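Local coordinates for galactofuranose-binding protein YtfQ (Escherichia coli, PDB 2VK2) that binds both anomers of galactofuranose in the periplasm and serves as the solute-binding component of an ABC transporter for this sugar, at residues 241-246 and 277-282. Residues are numbered along the deposited sequence; the frame is centred on the assembly and turned at random.
Sequences ANASVE and STLYLP
Strand 278-280 closes one border of the mixed sheet in a lobe of this periplasmic sugar-binding fold, running antiparallel to strand 243-246, whose other edge pairs with the parallel strand 222-225. Ser244 and Tyr280 form a hydrogen-bonded pair: Ser244 N gives a nearly straight bond to Tyr280 O (3.0 Å, 171°), and Tyr280 N returns one to Ser244 O at 2.8 Å. Next to them, Glu246 N reaches Thr278 O at 2.9 Å. On the Val245-Leu279 face the branched side chains cross at about a right angle, CG2 to CD1 4.0 Å; Ala243, only a methyl, lets Leu281 CD2 come within 3.7 Å of its CB. On the other face, CG of Tyr280 stands beside its backbone N (chi1 -73°), turning the ring edge toward Glu246, CE2 to CB 3.6 Å. Thr278 CG2 rests over one ring face, offset toward the rim. Cutting Tyr280 back to an alanine is likely to open a gap beside both and strip a water of its phenol partner. Ser244 OG is hydrogen-bonded to Asp200 OD1, near the sugar site. Two waters, one weakly held, link Glu246 OE2 to the Thr278 and Tyr280 hydroxyls, so solvent helps satisfy this border carboxylate.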
# COMPACT_ATOMS: atom_id res chain seq x y z
N ALA A 241 -15.36 -2.59 11.44
CA ALA A 241 -14.33 -1.67 10.95
C ALA A 241 -14.94 -0.29 10.72
O ALA A 241 -16.11 -0.18 10.38
CB ALA A 241 -13.70 -2.20 9.67
N ASN A 242 -14.14 0.77 10.89
CA ASN A 242 -14.69 2.14 10.86
C ASN A 242 -14.32 3.00 9.66
O ASN A 242 -15.15 3.76 9.18
CB ASN A 242 -14.32 2.89 12.14
CG ASN A 242 -14.83 2.20 13.36
OD1 ASN A 242 -15.98 2.36 13.76
ND2 ASN A 242 -13.98 1.39 13.96
N ALA A 243 -13.07 2.93 9.21
CA ALA A 243 -12.59 3.85 8.18
C ALA A 243 -11.51 3.22 7.32
O ALA A 243 -10.60 2.57 7.84
CB ALA A 243 -12.07 5.13 8.84
N SER A 244 -11.61 3.41 6.01
CA SER A 244 -10.56 2.97 5.10
C SER A 244 -10.41 3.91 3.91
O SER A 244 -11.40 4.41 3.38
CB SER A 244 -10.85 1.55 4.59
OG SER A 244 -9.82 1.12 3.69
N VAL A 245 -9.17 4.12 3.49
CA VAL A 245 -8.87 4.94 2.33
C VAL A 245 -8.64 4.03 1.12
O VAL A 245 -7.80 3.13 1.17
CB VAL A 245 -7.62 5.81 2.57
CG1 VAL A 245 -7.26 6.59 1.31
CG2 VAL A 245 -7.86 6.77 3.73
N GLU A 246 -9.38 4.28 0.05
CA GLU A 246 -9.25 3.50 -1.17
C GLU A 246 -7.93 3.78 -1.88
O GLU A 246 -7.52 4.93 -2.02
CB GLU A 246 -10.40 3.81 -2.13
CG GLU A 246 -10.38 2.99 -3.40
CD GLU A 246 -11.34 3.52 -4.44
OE1 GLU A 246 -12.44 2.95 -4.58
OE2 GLU A 246 -11.01 4.52 -5.12
N SER A 277 -6.98 9.38 -3.89
CA SER A 277 -7.29 8.80 -2.58
C SER A 277 -8.62 9.31 -2.06
O SER A 277 -8.88 10.51 -2.08
CB SER A 277 -6.20 9.17 -1.57
OG SER A 277 -4.93 8.69 -1.98
N THR A 278 -9.46 8.40 -1.57
CA THR A 278 -10.78 8.75 -1.04
C THR A 278 -11.06 7.97 0.25
O THR A 278 -10.88 6.76 0.29
CB THR A 278 -11.89 8.42 -2.05
OG1 THR A 278 -11.58 9.01 -3.32
CG2 THR A 278 -13.24 8.95 -1.56
N LEU A 279 -11.49 8.69 1.28
CA LEU A 279 -11.91 8.07 2.54
C LEU A 279 -13.30 7.46 2.39
O LEU A 279 -14.22 8.11 1.90
CB LEU A 279 -11.93 9.11 3.66
CG LEU A 279 -12.36 8.61 5.05
CD1 LEU A 279 -11.29 7.71 5.64
CD2 LEU A 279 -12.64 9.78 5.96
N TYR A 280 -13.45 6.21 2.84
CA TYR A 280 -14.73 5.53 2.85
C TYR A 280 -15.07 5.05 4.25
O TYR A 280 -14.21 4.53 4.97
CB TYR A 280 -14.73 4.37 1.86
CG TYR A 280 -14.79 4.83 0.42
CD1 TYR A 280 -15.94 5.42 -0.10
CD2 TYR A 280 -13.69 4.70 -0.42
CE1 TYR A 280 -15.99 5.86 -1.41
CE2 TYR A 280 -13.73 5.13 -1.74
CZ TYR A 280 -14.89 5.71 -2.22
OH TYR A 280 -14.95 6.14 -3.53
N LEU A 281 -16.33 5.24 4.62
CA LEU A 281 -16.86 4.87 5.93
C LEU A 281 -18.00 3.86 5.72
O LEU A 281 -18.40 3.63 4.58
CB LEU A 281 -17.35 6.13 6.66
CG LEU A 281 -16.32 7.25 6.79
CD1 LEU A 281 -16.94 8.48 7.43
CD2 LEU A 281 -15.09 6.80 7.57
N PRO A 282 -18.51 3.25 6.80
CA PRO A 282 -19.52 2.19 6.65
C PRO A 282 -20.78 2.55 5.86
O PRO A 282 -21.39 1.67 5.27
CB PRO A 282 -19.87 1.85 8.11
CG PRO A 282 -18.62 2.17 8.86
CD PRO A 282 -18.14 3.43 8.22
O HOH W 1 -5.02 6.02 -2.18
O HOH W 2 -9.76 6.74 -4.22
O HOH W 3 -13.73 5.28 -5.72